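Local coordinates for SusD-like carbohydrate binding protein BF1063 (Bacteroides fragilis NCTC 9343, PDB 3I4G), which probably binds carbohydrate at the outer membrane, as a member of the SusD family of glycan-capturing proteins, at residues L266-L271 and N373-A378; W169-F174 and R206-Q211; D314-L319 and A421-P426; N282-L287 and Q470-A475. One frame throughout, in Å; residues are numbered along the deposited sequence. Where two conformers were deposited one is given.

The four contacts lie well apart in a single chain, and none touches another. Contact 2 joins two long helices in the helical part of the fold and closes before the others open; its centre is about 35 Å from that of contact 1 and about 33 Å from those of contacts 3 and 4. Those three lie in the SusD family region. Contacts 3 and 4 come nearest, about 5 Å between nearest atoms, with contact 3 nested in the stretch of chain between the two segments of contact 4; contacts 1 and 4 are about 7 Å apart by nearest atoms. Two small molecules, 1,2-ethanediol near Pro267 and a buffer molecule hydrogen-bonded to His269 NE2, sit beside contact 1; both are probably from the crystallisation liquor.

Contact 1: residues L266-L271 and N373-A378; sequences LPQHAL and NDVQSA
Gln268 holds the 373-378 loop chiefly through its backbone N, which donates to Val375 O over 3.0 Å, a rather bent bond (139° at the hydrogen) that reaches the oxygen from above the carbonyl plane. A second bond is less certain, because Gln376 was modelled in two conformers: in one of them its NE2 donates to Gln268 OE1 at 3.0 Å, straighter at 155°, with the two side chains side by side and pointing the same way. With CG anti to the backbone N (chi1 174°) and a bend at chi2, Gln268 turns its amide oxygen to the loop, while its NE2 makes a weak bond to Gly276 O.

Packing spreads from these bonds around Val375. Pro267 CB lies 3.9 Å from Val375 CB, and the proline ring reaches on through CG to Ala378 CB. Val375 CG2 rests against Gln268 OE1 at 3.7 Å; the other branch, CG1, turns to Leu271 CD1, 4.1 Å away.

The loop is shaped locally by Asp374, whose OD1 accepts from Gln376 N at 2.9 Å, and by the bond from Ser377 N to Asp374 O. The arrangement is thus an Asx turn combined with a type I beta turn from Asp374 to Ser377, docked on the first turn of the short helix 266-270.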
loop_
_atom_site.group_PDB
_atom_site.type_symbol
_atom_site.label_atom_id
_atom_site.label_comp_id
_atom_site.label_asym_id
_atom_site.label_seq_id
_atom_site.Cartn_x
_atom_site.Cartn_y
_atom_site.Cartn_z
ATOM N N LEU A 266 0.007 3.921 -14.166
ATOM C CA LEU A 266 -1.135 3.981 -13.273
ATOM C C LEU A 266 -2.262 4.830 -13.868
ATOM O O LEU A 266 -3.422 4.444 -13.774
ATOM C CB LEU A 266 -0.750 4.493 -11.867
ATOM C CG LEU A 266 -1.891 4.593 -10.870
ATOM C CD1 LEU A 266 -2.586 3.222 -10.613
ATOM C CD2 LEU A 266 -1.364 5.217 -9.580
ATOM N N PRO A 267 -1.978 6.001 -14.487
ATOM C CA PRO A 267 -3.098 6.751 -15.081
ATOM C C PRO A 267 -3.878 5.972 -16.148
ATOM O O PRO A 267 -5.114 5.972 -16.145
ATOM C CB PRO A 267 -2.413 7.983 -15.658
ATOM C CG PRO A 267 -1.160 8.120 -14.825
ATOM C CD PRO A 267 -0.700 6.712 -14.658
ATOM N N GLN A 268 -3.174 5.319 -17.073
ATOM C CA GLN A 268 -3.883 4.527 -18.066
ATOM C C GLN A 268 -4.779 3.516 -17.395
ATOM O O GLN A 268 -5.910 3.235 -17.849
ATOM C CB GLN A 268 -2.858 3.809 -18.946
ATOM C CG GLN A 268 -3.491 2.829 -19.952
ATOM C CD GLN A 268 -4.264 3.526 -21.030
ATOM O OE1 GLN A 268 -3.693 3.868 -22.071
ATOM N NE2 GLN A 268 -5.541 3.805 -20.776
ATOM N N HIS A 269 -4.280 2.897 -16.344
ATOM C CA HIS A 269 -5.033 1.863 -15.690
ATOM C C HIS A 269 -6.153 2.331 -14.802
ATOM O O HIS A 269 -7.184 1.651 -14.750
ATOM C CB HIS A 269 -4.124 0.936 -14.834
ATOM C CG HIS A 269 -4.051 -0.455 -15.377
ATOM N ND1 HIS A 269 -2.876 -1.174 -15.440
ATOM C CD2 HIS A 269 -5.023 -1.259 -15.863
ATOM C CE1 HIS A 269 -3.135 -2.358 -15.980
ATOM N NE2 HIS A 269 -4.429 -2.436 -16.245
ATOM N N ALA A 270 -5.965 3.451 -14.123
ATOM C CA ALA A 270 -6.878 3.827 -13.029
ATOM C C ALA A 270 -7.671 5.115 -13.204
ATOM O O ALA A 270 -8.511 5.406 -12.362
ATOM C CB ALA A 270 -6.129 3.876 -11.701
ATOM N N LEU A 271 -7.380 5.904 -14.239
ATOM C CA LEU A 271 -8.275 6.986 -14.604
ATOM C C LEU A 271 -9.552 6.381 -15.190
ATOM O O LEU A 271 -9.590 5.213 -15.607
ATOM C CB LEU A 271 -7.639 7.934 -15.635
ATOM C CG LEU A 271 -6.461 8.729 -15.103
ATOM C CD1 LEU A 271 -5.799 9.585 -16.216
ATOM C CD2 LEU A 271 -6.823 9.662 -13.905
ATOM N N ASN A 373 1.275 14.001 -20.373
ATOM C CA ASN A 373 1.533 13.855 -21.781
ATOM C C ASN A 373 1.185 12.467 -22.305
ATOM O O ASN A 373 0.668 12.325 -23.413
ATOM C CB ASN A 373 3.005 14.186 -22.078
ATOM C CG ASN A 373 3.295 14.246 -23.559
ATOM O OD1 ASN A 373 2.672 14.990 -24.302
ATOM N ND2 ASN A 373 4.232 13.420 -23.998
ATOM N N ASP A 374 1.479 11.435 -21.515
ATOM C CA ASP A 374 1.225 10.054 -21.909
ATOM C C ASP A 374 0.752 9.295 -20.680
ATOM O O ASP A 374 1.546 9.007 -19.769
ATOM C CB ASP A 374 2.489 9.419 -22.503
ATOM C CG ASP A 374 2.268 8.025 -23.029
ATOM O OD1 ASP A 374 1.206 7.431 -22.813
ATOM O OD2 ASP A 374 3.206 7.500 -23.702
ATOM N N VAL A 375 -0.531 8.931 -20.682
ATOM C CA VAL A 375 -1.093 8.202 -19.532
ATOM C C VAL A 375 -0.465 6.825 -19.330
ATOM O O VAL A 375 -0.610 6.267 -18.235
ATOM C CB VAL A 375 -2.625 8.076 -19.584
ATOM C CG1 VAL A 375 -3.242 9.476 -19.456
ATOM C CG2 VAL A 375 -3.121 7.331 -20.830
ATOM N N GLN A 376 0.233 6.304 -20.340
ATOM C CA GLN A 376 0.909 5.019 -20.235
ATOM C C GLN A 376 2.334 5.154 -19.681
ATOM O O GLN A 376 2.961 4.168 -19.363
ATOM C CB GLN A 376 0.963 4.313 -21.596
ATOM C CG GLN A 376 -0.387 3.996 -22.144
ATOM C CD GLN A 376 -0.386 3.246 -23.475
ATOM O OE1 GLN A 376 0.631 3.149 -24.166
ATOM N NE2 GLN A 376 -1.549 2.729 -23.848
ATOM N N SER A 377 2.855 6.365 -19.592
ATOM C CA SER A 377 4.214 6.592 -19.114
ATOM C C SER A 377 4.284 8.019 -18.596
ATOM O O SER A 377 4.794 8.938 -19.242
ATOM C CB SER A 377 5.202 6.357 -20.239
ATOM O OG SER A 377 6.550 6.502 -19.806
ATOM N N ALA A 378 3.804 8.172 -17.374
ATOM C CA ALA A 378 3.619 9.465 -16.726
ATOM C C ALA A 378 4.586 9.671 -15.598
ATOM O O ALA A 378 5.172 8.735 -15.045
ATOM C CB ALA A 378 2.173 9.545 -16.171
#

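Contact 2: residues W169-F174 and R206-Q211; sequences WCVTEF and RTCMLQ
Thr207 meets the facing helix with both branches of its side chain: chi1 of -63° sets CG2 anti to the backbone N and OG1 beside it, sending the methyl to Val171 and the hydroxyl to Phe174. On the other helix Val171, at chi1 165°, places CG2 beside its own backbone N and in front of Thr207 and Gln211. This is antiparallel helix packing between helices 163-180 and 197-211, part of the helical region of a SusD-like fold; the axes of segments 169-174 and 206-211 run 162° apart in direction and approach to 9.8 Å.

Thr207 CG2 fits between two neighbours, 3.7 Å from Val171 CG2 and 3.9 Å from Cys170 CB. Its OG1 sits at the edge of the Phe174 ring, close to the ring plane, and meets CE2 at 3.4 Å. That hydroxyl is satisfied within its own helix by a hydrogen bond with Phe203 O, so the aromatic edge packs against an oxygen already engaged. Cys208 SG adds a looser apolar touch to Val171 CG2.

Helix 116-139 lines the same interface, with Ala130 against Phe174 and Phe134 against Thr207. Leu167, one turn before Val171 on helix 163-180, also packs on Thr207, and it extends the contact to Leu210 and Gln211.

Toward the end of segment 206-211 a polar side chain joins the packing. The Gln211 chain runs extended beyond CG and crosses Val171 at a slant, laying its amide oxygen OE1 against a methyl, 3.5 Å from Val171 CG2.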
loop_
_atom_site.group_PDB
_atom_site.type_symbol
_atom_site.label_atom_id
_atom_site.label_comp_id
_atom_site.label_asym_id
_atom_site.label_seq_id
_atom_site.Cartn_x
_atom_site.Cartn_y
_atom_site.Cartn_z
ATOM N N TRP A 169 15.663 -12.242 11.729
ATOM C CA TRP A 169 16.730 -11.859 10.822
ATOM C C TRP A 169 16.467 -10.464 10.252
ATOM O O TRP A 169 17.380 -9.630 10.150
ATOM C CB TRP A 169 16.867 -12.945 9.720
ATOM C CG TRP A 169 17.930 -12.741 8.709
ATOM C CD1 TRP A 169 19.172 -13.238 8.727
ATOM C CD2 TRP A 169 17.778 -12.067 7.468
ATOM N NE1 TRP A 169 19.831 -12.888 7.579
ATOM C CE2 TRP A 169 18.984 -12.170 6.785
ATOM C CE3 TRP A 169 16.714 -11.404 6.859
ATOM C CZ2 TRP A 169 19.185 -11.598 5.532
ATOM C CZ3 TRP A 169 16.906 -10.826 5.616
ATOM C CH2 TRP A 169 18.144 -10.945 4.961
ATOM N N CYS A 170 15.219 -10.192 9.886
ATOM C CA CYS A 170 14.862 -8.870 9.359
ATOM C C CYS A 170 15.129 -7.788 10.396
ATOM O O CYS A 170 15.587 -6.716 10.055
ATOM C CB CYS A 170 13.418 -8.816 8.922
ATOM S SG CYS A 170 13.035 -9.668 7.360
ATOM N N VAL A 171 14.839 -8.055 11.664
ATOM C CA VAL A 171 15.162 -7.077 12.715
ATOM C C VAL A 171 16.655 -6.748 12.697
ATOM O O VAL A 171 17.053 -5.577 12.687
ATOM C CB VAL A 171 14.728 -7.585 14.103
ATOM C CG1 VAL A 171 15.386 -6.773 15.215
ATOM C CG2 VAL A 171 13.188 -7.585 14.214
ATOM N N THR A 172 17.494 -7.782 12.659
ATOM C CA THR A 172 18.932 -7.577 12.652
ATOM C C THR A 172 19.345 -6.782 11.420
ATOM O O THR A 172 20.143 -5.825 11.519
ATOM C CB THR A 172 19.659 -8.923 12.673
ATOM O OG1 THR A 172 19.258 -9.635 13.859
ATOM C CG2 THR A 172 21.188 -8.729 12.626
ATOM N N GLU A 173 18.846 -7.156 10.257
ATOM C CA GLU A 173 19.216 -6.498 9.016
ATOM C C GLU A 173 18.743 -5.047 8.925
ATOM O O GLU A 173 19.504 -4.171 8.508
ATOM C CB GLU A 173 18.663 -7.306 7.843
ATOM C CG GLU A 173 19.324 -8.658 7.649
ATOM C CD GLU A 173 20.797 -8.559 7.314
ATOM O OE1 GLU A 173 21.117 -7.957 6.260
ATOM O OE2 GLU A 173 21.648 -9.107 8.087
ATOM N N PHE A 174 17.496 -4.766 9.284
ATOM C CA PHE A 174 17.011 -3.382 9.236
ATOM C C PHE A 174 17.731 -2.525 10.251
ATOM O O PHE A 174 18.005 -1.340 9.973
ATOM C CB PHE A 174 15.500 -3.284 9.473
ATOM C CG PHE A 174 14.649 -3.772 8.320
ATOM C CD1 PHE A 174 14.837 -3.287 7.042
ATOM C CD2 PHE A 174 13.642 -4.688 8.531
ATOM C CE1 PHE A 174 14.076 -3.732 5.988
ATOM C CE2 PHE A 174 12.872 -5.118 7.471
ATOM C CZ PHE A 174 13.100 -4.646 6.210
ATOM N N ARG A 206 7.588 -2.005 11.355
ATOM C CA ARG A 206 6.581 -2.892 10.803
ATOM C C ARG A 206 6.931 -4.363 11.080
ATOM O O ARG A 206 6.035 -5.182 11.355
ATOM C CB ARG A 206 6.425 -2.713 9.280
ATOM C CG ARG A 206 5.758 -1.443 8.787
ATOM C CD ARG A 206 5.586 -1.549 7.291
ATOM N NE ARG A 206 4.794 -0.477 6.706
ATOM C CZ ARG A 206 4.468 -0.478 5.436
ATOM N NH1 ARG A 206 4.927 -1.440 4.634
ATOM N NH2 ARG A 206 3.718 0.482 4.956
ATOM N N THR A 207 8.205 -4.702 11.003
ATOM C CA THR A 207 8.646 -6.084 11.302
ATOM C C THR A 207 8.281 -6.426 12.733
ATOM O O THR A 207 7.733 -7.497 13.015
ATOM C CB THR A 207 10.146 -6.218 11.077
ATOM O OG1 THR A 207 10.434 -5.980 9.699
ATOM C CG2 THR A 207 10.662 -7.626 11.460
ATOM N N CYS A 208 8.551 -5.528 13.664
ATOM C CA CYS A 208 8.228 -5.793 15.052
ATOM C C CYS A 208 6.718 -5.951 15.275
ATOM O O CYS A 208 6.287 -6.753 16.100
ATOM C CB CYS A 208 8.764 -4.689 15.959
ATOM S SG CYS A 208 10.552 -4.530 16.092
HETATM N N MSE A 209 5.893 -5.185 14.573
HETATM C CA MSE A 209 4.450 -5.354 14.736
HETATM C C MSE A 209 4.025 -6.746 14.223
HETATM O O MSE A 209 3.121 -7.355 14.770
HETATM C CB MSE A 209 3.657 -4.220 14.061
HETATM C CG MSE A 209 3.896 -2.823 14.677
HETATM SE SE MSE A 209 2.520 -1.531 14.166
HETATM C CE MSE A 209 2.499 -1.862 12.291
ATOM N N LEU A 210 4.656 -7.255 13.169
ATOM C CA LEU A 210 4.344 -8.606 12.707
ATOM C C LEU A 210 4.706 -9.665 13.738
ATOM O O LEU A 210 4.040 -10.699 13.867
ATOM C CB LEU A 210 5.080 -8.934 11.399
ATOM C CG LEU A 210 4.587 -8.320 10.131
ATOM C CD1 LEU A 210 5.508 -8.779 8.990
ATOM C CD2 LEU A 210 3.116 -8.712 9.872
ATOM N N GLN A 211 5.809 -9.438 14.446
ATOM C CA GLN A 211 6.228 -10.309 15.536
ATOM C C GLN A 211 5.404 -10.158 16.810
ATOM O O GLN A 211 5.552 -10.944 17.738
ATOM C CB GLN A 211 7.642 -9.967 15.958
ATOM C CG GLN A 211 8.744 -10.134 14.895
ATOM C CD GLN A 211 10.073 -9.704 15.445
ATOM O OE1 GLN A 211 10.244 -8.529 15.805
ATOM N NE2 GLN A 211 11.014 -10.634 15.543
#

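Contact 3: residues D314-L319 and A421-P426; sequences DRDPRL and ASVNMP
Pro317, Arg318 and Asp316 meet Val423 and Met425 by van der Waals packing. The proline ring lies along the loop backbone, CG 3.5 Å from Val423 O and CB close to Ser422 O, while CD reaches Met425 SE at 4.0 Å. Val423 divides its two methyls over Arg318: CG2 packs on the aliphatic CG and CD, and CG1 sits over one face of the guanidinium, 3.6 Å from NE, with the two side chains crossing at about a right angle. Met425, a selenomethionine bent at chi2 and chi3, curls against the aspartate, its CE and CG each 3.7 Å from Asp316 OD2.

The polar interactions belong to the 314-319 segment and shape the surface that the loop covers. Asp316 is the N-cap of helix 317-322: OD1 accepts from Arg318 N at 2.9 Å. The carboxylate turns there with CG anti to the backbone N (chi1 -169°), and the same side chain receives the arginine side-on. Arg318 NE reaches OD1 at 3.0 Å in a nearly straight bond (174°), lying in the guanidinium plane, and NH2 reaches the syn lone pair of OD2 at 2.8 Å. OD1 therefore takes two donors, and the two-nitrogen grip fixes the rotation of both groups beneath Val423.

Further charges come from helix 433-447, where Glu443 and Glu447 form salt bridges with Arg318 NH1; together with Asp316 they probably balance the charge of the arginine. Ser422 OG is hydrogen-bonded to Ala234 O and Tyr236 N, and Ser422 O to Tyr321 OH.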
loop_
_atom_site.group_PDB
_atom_site.type_symbol
_atom_site.label_atom_id
_atom_site.label_comp_id
_atom_site.label_asym_id
_atom_site.label_seq_id
_atom_site.Cartn_x
_atom_site.Cartn_y
_atom_site.Cartn_z
ATOM N N ASP A 314 -19.947 17.311 4.130
ATOM C CA ASP A 314 -20.027 17.200 5.596
ATOM C C ASP A 314 -19.300 15.941 6.094
ATOM O O ASP A 314 -19.561 15.441 7.180
ATOM C CB ASP A 314 -21.476 17.244 6.110
ATOM C CG ASP A 314 -21.592 17.836 7.509
ATOM O OD1 ASP A 314 -20.553 18.090 8.153
ATOM O OD2 ASP A 314 -22.749 18.095 7.941
ATOM N N ARG A 315 -18.339 15.458 5.301
ATOM C CA ARG A 315 -17.512 14.334 5.679
ATOM C C ARG A 315 -16.061 14.742 5.789
ATOM O O ARG A 315 -15.627 15.732 5.216
ATOM C CB ARG A 315 -17.604 13.192 4.644
ATOM C CG ARG A 315 -19.021 12.663 4.393
ATOM C CD ARG A 315 -19.619 11.894 5.583
ATOM N NE ARG A 315 -18.971 10.594 5.804
ATOM C CZ ARG A 315 -19.125 9.533 5.031
ATOM N NH1 ARG A 315 -19.887 9.583 3.949
ATOM N NH2 ARG A 315 -18.475 8.423 5.314
ATOM N N ASP A 316 -15.302 13.912 6.501
ATOM C CA ASP A 316 -13.842 14.044 6.598
ATOM C C ASP A 316 -13.315 14.475 5.220
ATOM O O ASP A 316 -13.626 13.830 4.223
ATOM C CB ASP A 316 -13.281 12.691 7.011
ATOM C CG ASP A 316 -11.806 12.723 7.406
ATOM O OD1 ASP A 316 -10.979 13.313 6.692
ATOM O OD2 ASP A 316 -11.489 12.061 8.407
ATOM N N PRO A 317 -12.498 15.547 5.156
ATOM C CA PRO A 317 -11.968 15.988 3.874
ATOM C C PRO A 317 -11.204 14.902 3.141
ATOM O O PRO A 317 -11.133 14.959 1.903
ATOM C CB PRO A 317 -11.039 17.170 4.251
ATOM C CG PRO A 317 -11.605 17.676 5.505
ATOM C CD PRO A 317 -12.111 16.465 6.238
ATOM N N ARG A 318 -10.655 13.924 3.872
ATOM C CA ARG A 318 -9.902 12.849 3.189
ATOM C C ARG A 318 -10.768 11.991 2.290
ATOM O O ARG A 318 -10.207 11.334 1.396
ATOM C CB ARG A 318 -9.163 11.976 4.214
ATOM C CG ARG A 318 -8.004 12.725 4.843
ATOM C CD ARG A 318 -7.407 12.003 6.006
ATOM N NE ARG A 318 -8.294 12.064 7.179
ATOM C CZ ARG A 318 -8.004 11.556 8.366
ATOM N NH1 ARG A 318 -6.842 10.970 8.593
ATOM N NH2 ARG A 318 -8.899 11.648 9.348
ATOM N N LEU A 319 -12.100 12.008 2.472
ATOM C CA LEU A 319 -12.951 11.234 1.565
ATOM C C LEU A 319 -12.845 11.805 0.162
ATOM O O LEU A 319 -12.397 11.127 -0.753
ATOM C CB LEU A 319 -14.380 11.258 2.077
ATOM C CG LEU A 319 -15.428 10.380 1.396
ATOM C CD1 LEU A 319 -16.646 10.265 2.327
ATOM C CD2 LEU A 319 -15.836 10.898 0.003
ATOM N N ALA A 421 -3.408 20.657 8.458
ATOM C CA ALA A 421 -4.249 21.821 8.096
ATOM C C ALA A 421 -5.337 21.562 7.069
ATOM O O ALA A 421 -6.441 22.115 7.159
ATOM C CB ALA A 421 -3.357 22.964 7.610
ATOM N N SER A 422 -5.033 20.732 6.077
ATOM C CA SER A 422 -5.989 20.417 5.019
ATOM C C SER A 422 -7.062 19.419 5.456
ATOM O O SER A 422 -7.985 19.138 4.696
ATOM C CB SER A 422 -5.260 19.867 3.798
ATOM O OG SER A 422 -4.510 18.694 4.121
ATOM N N VAL A 423 -6.941 18.855 6.657
ATOM C CA VAL A 423 -7.885 17.872 7.160
ATOM C C VAL A 423 -8.608 18.451 8.370
ATOM O O VAL A 423 -9.849 18.521 8.382
ATOM C CB VAL A 423 -7.128 16.546 7.437
ATOM C CG1 VAL A 423 -8.021 15.530 8.140
ATOM C CG2 VAL A 423 -6.551 15.958 6.143
ATOM N N ASN A 424 -7.837 18.812 9.393
ATOM C CA ASN A 424 -8.353 19.563 10.543
ATOM C C ASN A 424 -9.571 18.916 11.200
ATOM O O ASN A 424 -10.603 19.557 11.435
ATOM C CB ASN A 424 -8.661 20.995 10.139
ATOM C CG ASN A 424 -8.905 21.893 11.333
ATOM O OD1 ASN A 424 -8.216 21.770 12.343
ATOM N ND2 ASN A 424 -9.873 22.796 11.210
HETATM N N MSE A 425 -9.438 17.625 11.465
HETATM C CA MSE A 425 -10.498 16.876 12.122
HETATM C C MSE A 425 -10.381 16.970 13.652
HETATM O O MSE A 425 -9.284 17.134 14.165
HETATM C CB MSE A 425 -10.480 15.429 11.640
HETATM C CG MSE A 425 -10.983 15.297 10.214
HETATM SE SE MSE A 425 -12.925 15.608 10.033
HETATM C CE MSE A 425 -13.491 13.984 10.836
ATOM N N PRO A 426 -11.506 16.831 14.364
ATOM C CA PRO A 426 -11.461 17.028 15.810
ATOM C C PRO A 426 -10.542 16.072 16.542
ATOM O O PRO A 426 -10.547 14.880 16.261
ATOM C CB PRO A 426 -12.909 16.765 16.256
ATOM C CG PRO A 426 -13.731 16.834 15.103
ATOM C CD PRO A 426 -12.878 16.598 13.892
#

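Contact 4: residues N282-L287 and Q470-A475; sequences NPAADL and QKIWGA
Trp473 O receives the backbone N of Ala285 in a short hydrogen bond of 2.8 Å. The bond is nearly straight at the N-H (168°), yet the donor stands 40° above the carbonyl plane and not on a lone pair. A water joins the same two chains beside this bond, accepting from Asp286 N and from Trp473 N, each at 3.1 Å. The N-H groups of Ala285 and Asp286, at the start of helix 285-288 just after its N-cap Ala284, are thus turned to strand 471-476, one directly and one through water.

Small side chains fill in around the polar pair. Ala285 CB lies 3.8 Å from Trp473 CB and touches the strand backbone as well, coming within 3.3 Å of Gly474 O. Ala284 CB meets the CG2 branch of Ile472 at 4.1 Å; that methyl stands anti to the Ile472 backbone N (chi1 -54°). The indole itself leads away from the helix, to an edge-to-face meeting with Tyr499 and a cation-pi contact with Arg497.

Strand 471-476 pairs antiparallel with strand 497-502. Helix 285-288 follows strand 281-283, which pairs with 63-65, so the contact joins a strand-to-helix turn to a second two-stranded antiparallel sheet.

The CA atoms of Ala285 and Gly474 are 4.7 Å apart, and Ala285, its small CB turned toward the strand, lies against the strand backbone. The chemistry implies a join made chiefly by main-chain N-H groups, one direct and two water-linked.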
loop_
_atom_site.group_PDB
_atom_site.type_symbol
_atom_site.label_atom_id
_atom_site.label_comp_id
_atom_site.label_asym_id
_atom_site.label_seq_id
_atom_site.Cartn_x
_atom_site.Cartn_y
_atom_site.Cartn_z
ATOM N N ASN A 282 -11.234 0.349 -8.120
ATOM C CA ASN A 282 -12.605 0.722 -7.745
ATOM C C ASN A 282 -12.867 0.679 -6.226
ATOM O O ASN A 282 -13.094 -0.397 -5.661
ATOM C CB ASN A 282 -13.601 -0.254 -8.422
ATOM C CG ASN A 282 -13.530 -0.343 -9.949
ATOM O OD1 ASN A 282 -14.097 -1.273 -10.507
ATOM N ND2 ASN A 282 -12.940 0.649 -10.635
ATOM N N PRO A 283 -12.817 1.828 -5.537
ATOM C CA PRO A 283 -13.143 1.840 -4.106
ATOM C C PRO A 283 -14.522 1.287 -3.830
ATOM O O PRO A 283 -15.415 1.402 -4.644
ATOM C CB PRO A 283 -13.043 3.328 -3.742
ATOM C CG PRO A 283 -12.090 3.908 -4.773
ATOM C CD PRO A 283 -12.401 3.137 -6.033
ATOM N N ALA A 284 -14.676 0.670 -2.673
ATOM C CA ALA A 284 -15.913 0.052 -2.256
ATOM C C ALA A 284 -16.706 0.866 -1.248
ATOM O O ALA A 284 -16.180 1.737 -0.546
ATOM C CB ALA A 284 -15.613 -1.308 -1.618
ATOM N N ALA A 285 -17.991 0.540 -1.128
ATOM C CA ALA A 285 -18.879 1.192 -0.157
ATOM C C ALA A 285 -18.325 1.142 1.255
ATOM O O ALA A 285 -18.481 2.105 1.992
ATOM C CB ALA A 285 -20.298 0.574 -0.170
ATOM N N ASP A 286 -17.741 0.022 1.694
ATOM C CA ASP A 286 -17.313 -0.052 3.089
ATOM C C ASP A 286 -16.253 0.993 3.409
ATOM O O ASP A 286 -16.192 1.480 4.546
ATOM C CB ASP A 286 -16.812 -1.450 3.431
ATOM C CG ASP A 286 -16.692 -1.674 4.898
ATOM O OD1 ASP A 286 -17.727 -1.717 5.601
ATOM O OD2 ASP A 286 -15.543 -1.842 5.347
ATOM N N LEU A 287 -15.399 1.341 2.433
ATOM C CA LEU A 287 -14.453 2.457 2.659
ATOM C C LEU A 287 -15.221 3.793 2.665
ATOM O O LEU A 287 -15.031 4.617 3.565
ATOM C CB LEU A 287 -13.360 2.484 1.604
ATOM C CG LEU A 287 -12.451 3.713 1.637
ATOM C CD1 LEU A 287 -11.759 3.925 3.006
ATOM C CD2 LEU A 287 -11.395 3.655 0.507
ATOM N N GLN A 470 -17.659 -11.065 3.503
ATOM C CA GLN A 470 -18.872 -10.344 3.159
ATOM C C GLN A 470 -19.059 -10.038 1.715
ATOM O O GLN A 470 -18.113 -10.143 0.896
ATOM C CB GLN A 470 -18.822 -8.996 3.885
ATOM C CG GLN A 470 -18.687 -9.126 5.418
ATOM C CD GLN A 470 -19.897 -9.674 6.016
ATOM O OE1 GLN A 470 -20.983 -9.099 5.915
ATOM N NE2 GLN A 470 -19.758 -10.810 6.658
ATOM N N LYS A 471 -20.267 -9.604 1.402
ATOM C CA LYS A 471 -20.546 -9.032 0.092
ATOM C C LYS A 471 -19.874 -7.653 -0.001
ATOM O O LYS A 471 -19.585 -7.002 1.017
ATOM C CB LYS A 471 -22.047 -8.962 -0.156
ATOM C CG LYS A 471 -22.645 -10.328 -0.399
ATOM C CD LYS A 471 -24.145 -10.418 -0.321
ATOM C CE LYS A 471 -24.619 -11.850 -0.649
ATOM N NZ LYS A 471 -26.105 -12.004 -0.446
ATOM N N ILE A 472 -19.628 -7.237 -1.227
ATOM C CA ILE A 472 -19.014 -5.973 -1.590
ATOM C C ILE A 472 -20.094 -5.127 -2.245
ATOM O O ILE A 472 -20.770 -5.569 -3.172
ATOM C CB ILE A 472 -17.883 -6.184 -2.550
ATOM C CG1 ILE A 472 -16.869 -7.182 -1.989
ATOM C CG2 ILE A 472 -17.208 -4.843 -2.887
ATOM C CD1 ILE A 472 -15.817 -7.579 -2.998
ATOM N N TRP A 473 -20.231 -3.881 -1.767
ATOM C CA TRP A 473 -21.242 -2.957 -2.257
ATOM C C TRP A 473 -20.547 -1.740 -2.849
ATOM O O TRP A 473 -19.366 -1.485 -2.584
ATOM C CB TRP A 473 -22.210 -2.604 -1.129
ATOM C CG TRP A 473 -22.982 -3.805 -0.689
ATOM C CD1 TRP A 473 -22.664 -4.649 0.331
ATOM C CD2 TRP A 473 -24.187 -4.319 -1.267
ATOM N NE1 TRP A 473 -23.594 -5.653 0.424
ATOM C CE2 TRP A 473 -24.533 -5.486 -0.548
ATOM C CE3 TRP A 473 -25.005 -3.913 -2.320
ATOM C CZ2 TRP A 473 -25.662 -6.241 -0.850
ATOM C CZ3 TRP A 473 -26.112 -4.682 -2.641
ATOM C CH2 TRP A 473 -26.428 -5.828 -1.914
ATOM N N GLY A 474 -21.303 -0.997 -3.649
ATOM C CA GLY A 474 -20.819 0.190 -4.333
ATOM C C GLY A 474 -21.552 1.436 -3.870
ATOM O O GLY A 474 -22.130 1.501 -2.760
ATOM N N ALA A 475 -21.487 2.457 -4.700
ATOM C CA ALA A 475 -22.092 3.749 -4.363
ATOM C C ALA A 475 -23.592 3.646 -4.280
ATOM O O ALA A 475 -24.218 2.751 -4.886
ATOM C CB ALA A 475 -21.690 4.814 -5.395
HETATM O O HOH W 1 -18.431 -2.696 0.429
#